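Local coordinates for attaching and effacing protein, pathogenesis factor (Escherichia coli, PDB 4E9L) that acts as a bacterial adhesin of the intimin/invasin family, represented here by part of its extended row of immunoglobulin-like domains, at residues Ser364-Gly369 / Leu375-Arg380; Asp101-Val104 / Thr108-Ala111. All blocks are in the same frame, centred on the assembly; numbering follows the deposited sequence.

Contact 1: Ser364-Gly369 / Leu375-Arg380; sequences STLTLG and LSVMPR
Where Leu366 and Leu368 meet Leu375 and Val377, every touching group is a branched aliphatic end rather than a flat one; an aromatic ring close by is that of Phe338 of strand 337-339, touched by Leu366, Leu375 and Val377. The two backbones stay well apart, with the CA atoms of Leu366 and Val377 separated by 10.0 Å, so the side chains alone span the gap. Leu366 reaches across with a single methyl: its CD2 lies 4.3 Å from Leu375 CD2 and 4.4 Å from Val377 CG2, set against both residues. The tightest approach is that of Leu368 CD1 to Leu375 CD2, at 3.8 Å. Leu368 does not aim its CB at the opposite strand, but with CG anti to the carbonyl carbon (chi1 -78°) its branched end swings inward and slants over the Leu375 side chain. Leu375 CG in turn extends anti to the backbone N (chi1 179°), which carries CD2 up to both leucines. Strand 361-367 spends backbone bonds within its own sheet, as in the pairing of Leu366 with Thr314, and Leu393 and Val395 of strand 391-395 add further apolar surface. About 105 Å² is buried between the segments in total, and the touching atoms are all aliphatic carbons, so the contact rests on dispersion and burial between the two sheets of an immunoglobulin-like beta sandwich, with no polar atom taking part.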
loop_
_atom_site.group_PDB
_atom_site.type_symbol
_atom_site.label_atom_id
_atom_site.label_comp_id
_atom_site.label_asym_id
_atom_site.label_seq_id
_atom_site.Cartn_x
_atom_site.Cartn_y
_atom_site.Cartn_z
ATOM N N SER A 364 -1.342 -33.749 -22.878
ATOM C CA SER A 364 -2.313 -33.597 -23.973
ATOM C C SER A 364 -2.142 -34.739 -24.972
ATOM O O SER A 364 -1.039 -35.251 -25.156
ATOM C CB SER A 364 -2.113 -32.268 -24.701
ATOM O OG SER A 364 -3.011 -32.120 -25.792
ATOM N N THR A 365 -3.223 -35.103 -25.647
ATOM C CA THR A 365 -3.184 -36.133 -26.675
ATOM C C THR A 365 -3.046 -35.420 -28.001
ATOM O O THR A 365 -3.880 -34.572 -28.342
ATOM C CB THR A 365 -4.473 -36.979 -26.657
ATOM O OG1 THR A 365 -4.544 -37.702 -25.413
ATOM C CG2 THR A 365 -4.538 -37.958 -27.824
ATOM N N LEU A 366 -2.002 -35.757 -28.737
ATOM C CA LEU A 366 -1.788 -35.196 -30.054
ATOM C C LEU A 366 -2.314 -36.188 -31.063
ATOM O O LEU A 366 -1.833 -37.311 -31.091
ATOM C CB LEU A 366 -0.269 -34.945 -30.311
ATOM C CG LEU A 366 0.109 -34.428 -31.708
ATOM C CD1 LEU A 366 -0.495 -33.039 -31.963
ATOM C CD2 LEU A 366 1.641 -34.423 -31.902
ATOM N N THR A 367 -3.218 -35.750 -31.936
ATOM C CA THR A 367 -3.699 -36.564 -33.048
ATOM C C THR A 367 -2.894 -36.099 -34.255
ATOM O O THR A 367 -2.900 -34.910 -34.613
ATOM C CB THR A 367 -5.203 -36.421 -33.307
ATOM O OG1 THR A 367 -5.912 -36.778 -32.125
ATOM C CG2 THR A 367 -5.685 -37.338 -34.473
ATOM N N LEU A 368 -2.201 -37.035 -34.881
ATOM C CA LEU A 368 -1.390 -36.680 -36.034
ATOM C C LEU A 368 -2.273 -36.373 -37.245
ATOM O O LEU A 368 -3.417 -36.796 -37.301
ATOM C CB LEU A 368 -0.353 -37.800 -36.325
ATOM C CG LEU A 368 0.892 -37.855 -35.425
ATOM C CD1 LEU A 368 1.636 -36.508 -35.380
ATOM C CD2 LEU A 368 0.555 -38.356 -33.990
ATOM N N GLY A 369 -1.749 -35.605 -38.172
ATOM C CA GLY A 369 -2.467 -35.219 -39.376
ATOM C C GLY A 369 -2.371 -36.264 -40.467
ATOM O O GLY A 369 -1.934 -37.390 -40.212
ATOM N N LEU A 375 7.525 -33.074 -38.298
ATOM C CA LEU A 375 6.567 -32.212 -37.635
ATOM C C LEU A 375 7.255 -31.488 -36.483
ATOM O O LEU A 375 7.764 -32.147 -35.572
ATOM C CB LEU A 375 5.343 -32.992 -37.086
ATOM C CG LEU A 375 4.268 -32.154 -36.347
ATOM C CD1 LEU A 375 3.518 -31.212 -37.320
ATOM C CD2 LEU A 375 3.214 -33.056 -35.695
ATOM N N SER A 376 7.225 -30.140 -36.515
ATOM C CA SER A 376 7.774 -29.302 -35.459
ATOM C C SER A 376 6.588 -28.865 -34.581
ATOM O O SER A 376 5.601 -28.329 -35.101
ATOM C CB SER A 376 8.528 -28.120 -36.064
ATOM O OG SER A 376 8.607 -27.002 -35.198
ATOM N N VAL A 377 6.654 -29.162 -33.275
ATOM C CA VAL A 377 5.575 -28.848 -32.342
ATOM C C VAL A 377 6.047 -27.788 -31.329
ATOM O O VAL A 377 6.937 -28.064 -30.514
ATOM C CB VAL A 377 5.034 -30.142 -31.647
ATOM C CG1 VAL A 377 3.904 -29.825 -30.683
ATOM C CG2 VAL A 377 4.573 -31.179 -32.661
ATOM N N MET A 378 5.437 -26.597 -31.373
ATOM C CA MET A 378 5.818 -25.524 -30.465
ATOM C C MET A 378 4.713 -25.251 -29.457
ATOM O O MET A 378 3.657 -24.711 -29.824
ATOM C CB MET A 378 6.262 -24.247 -31.222
ATOM C CG MET A 378 6.620 -23.056 -30.299
ATOM S SD MET A 378 7.874 -23.376 -29.000
ATOM C CE MET A 378 9.385 -23.519 -30.026
ATOM N N PRO A 379 4.918 -25.659 -28.182
ATOM C CA PRO A 379 3.907 -25.376 -27.158
ATOM C C PRO A 379 3.820 -23.862 -26.930
ATOM O O PRO A 379 4.806 -23.121 -27.126
ATOM C CB PRO A 379 4.432 -26.101 -25.920
ATOM C CG PRO A 379 5.899 -26.131 -26.099
ATOM C CD PRO A 379 6.110 -26.299 -27.584
ATOM N N ARG A 380 2.636 -23.420 -26.533
ATOM C CA ARG A 380 2.340 -22.016 -26.296
ATOM C C ARG A 380 1.697 -21.839 -24.934
ATOM O O ARG A 380 0.809 -22.618 -24.551
ATOM C CB ARG A 380 1.384 -21.489 -27.397
ATOM C CG ARG A 380 2.054 -21.246 -28.737
ATOM C CD ARG A 380 2.646 -19.854 -28.726
ATOM N NE ARG A 380 3.457 -19.581 -29.906
ATOM C CZ ARG A 380 3.049 -18.858 -30.939
ATOM N NH1 ARG A 380 1.829 -18.333 -30.949
ATOM N NH2 ARG A 380 3.856 -18.656 -31.974
#

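Contact 2: Asp101-Val104 / Thr108-Ala111; sequences DKPV and TVTA
Pro103 and Val109 face each other where the chain doubles back from an irregular loop into strand 108-114, their CA atoms 6.3 Å apart and the loop kinked just before the proline by Lys102, which lies in the left-handed helical region (phi 60°, psi 43°). The proline ring supplies the loop's side of the meeting. Its CG sits 4.1 Å from Val109 CB, and its CB lies nearly as close to that same carbon, so the ring corner formed by these two atoms slants against the base of the valine rather than against one methyl tip. With Val109 chi1 at 61°, neither methyl comes as close to the ring as CB does. Pro103 CB also rests 3.8 Å from Thr108 O, a van der Waals contact to which the threonine contributes its backbone oxygen, beside the ring's CB. Thr108 has its CB turned away from the loop, and its OG1 is hydrogen-bonded to the carbonyl of Ile158. Upstream, Asp101 turns its carboxylate back on the chain, OD1 accepting a weak, bent bond from Lys102 N at 2.8 Å. No helix lies nearby: Pro103 packs on Val185 and Val187 of strand 183-187 and pairs through its backbone with Val188, whereas Val109 touches Leu98 of strand 95-99 and Ile158 of strand 153-159, and Leu160 touches both residues, so the loop packs against strands of both sheets of the sandwich.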
loop_
_atom_site.group_PDB
_atom_site.type_symbol
_atom_site.label_atom_id
_atom_site.label_comp_id
_atom_site.label_asym_id
_atom_site.label_seq_id
_atom_site.Cartn_x
_atom_site.Cartn_y
_atom_site.Cartn_z
ATOM N N ASP A 101 2.952 24.785 20.758
ATOM C CA ASP A 101 2.531 24.401 19.427
ATOM C C ASP A 101 2.628 22.853 19.452
ATOM O O ASP A 101 3.287 22.285 20.332
ATOM C CB ASP A 101 3.413 25.046 18.352
ATOM C CG ASP A 101 3.055 24.653 16.923
ATOM O OD1 ASP A 101 1.895 24.204 16.694
ATOM O OD2 ASP A 101 3.939 24.757 16.041
ATOM N N LYS A 102 1.888 22.174 18.580
ATOM C CA LYS A 102 1.847 20.711 18.603
ATOM C C LYS A 102 1.341 20.061 19.924
ATOM O O LYS A 102 1.925 19.064 20.386
ATOM C CB LYS A 102 3.115 20.064 18.012
ATOM C CG LYS A 102 3.334 20.497 16.569
ATOM C CD LYS A 102 4.401 19.674 15.870
ATOM C CE LYS A 102 4.964 20.358 14.640
ATOM N NZ LYS A 102 3.915 20.887 13.719
ATOM N N PRO A 103 0.263 20.583 20.566
ATOM C CA PRO A 103 -0.287 19.847 21.714
ATOM C C PRO A 103 -0.916 18.564 21.135
ATOM O O PRO A 103 -1.189 18.489 19.925
ATOM C CB PRO A 103 -1.363 20.796 22.245
ATOM C CG PRO A 103 -1.877 21.481 21.011
ATOM C CD PRO A 103 -0.615 21.725 20.209
ATOM N N VAL A 104 -1.107 17.559 21.972
ATOM C CA VAL A 104 -1.665 16.275 21.534
ATOM C C VAL A 104 -3.162 16.280 21.795
ATOM O O VAL A 104 -3.617 16.865 22.793
ATOM C CB VAL A 104 -0.940 15.101 22.272
ATOM C CG1 VAL A 104 -1.461 13.723 21.831
ATOM C CG2 VAL A 104 0.580 15.181 22.058
ATOM N N THR A 108 -4.059 19.514 26.627
ATOM C CA THR A 108 -4.422 20.905 26.894
ATOM C C THR A 108 -3.482 21.867 26.187
ATOM O O THR A 108 -2.345 21.514 25.880
ATOM C CB THR A 108 -4.536 21.146 28.429
ATOM O OG1 THR A 108 -5.043 22.459 28.654
ATOM C CG2 THR A 108 -3.208 20.992 29.152
ATOM N N VAL A 109 -3.953 23.090 25.942
ATOM C CA VAL A 109 -3.159 24.155 25.319
ATOM C C VAL A 109 -3.531 25.479 26.009
ATOM O O VAL A 109 -4.694 25.667 26.402
ATOM C CB VAL A 109 -3.275 24.164 23.760
ATOM C CG1 VAL A 109 -4.713 24.385 23.288
ATOM C CG2 VAL A 109 -2.310 25.158 23.109
ATOM N N THR A 110 -2.546 26.353 26.241
ATOM C CA THR A 110 -2.847 27.609 26.933
ATOM C C THR A 110 -2.991 28.720 25.906
ATOM O O THR A 110 -2.173 28.806 25.008
ATOM C CB THR A 110 -1.768 27.936 27.981
ATOM O OG1 THR A 110 -1.644 26.821 28.872
ATOM C CG2 THR A 110 -2.087 29.211 28.779
ATOM N N ALA A 111 -4.010 29.577 26.057
ATOM C CA ALA A 111 -4.202 30.746 25.195
ATOM C C ALA A 111 -3.759 31.955 26.000
ATOM O O ALA A 111 -4.202 32.129 27.132
ATOM C CB ALA A 111 -5.667 30.891 24.800
#

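In the fold
From the N terminus, contact 2 comes first: it closes a short loop, with three residues between its segments, just as the chain leaves strand 95-99 and enters strand 108-114. The chain then completes that domain, runs through the next immunoglobulin-like domain, strands 198-201 to 278-290, and into the one after it. There contact 1 closes over five residues, joining strand 361-367 of one sheet to strand 373-381 of the facing sheet. The contacts follow in series, neither nesting nor crossing. Their centres lie about 77 Å apart on opposite sides of the chain's centre, in different domains of the elongated rod, each joining parts within its own.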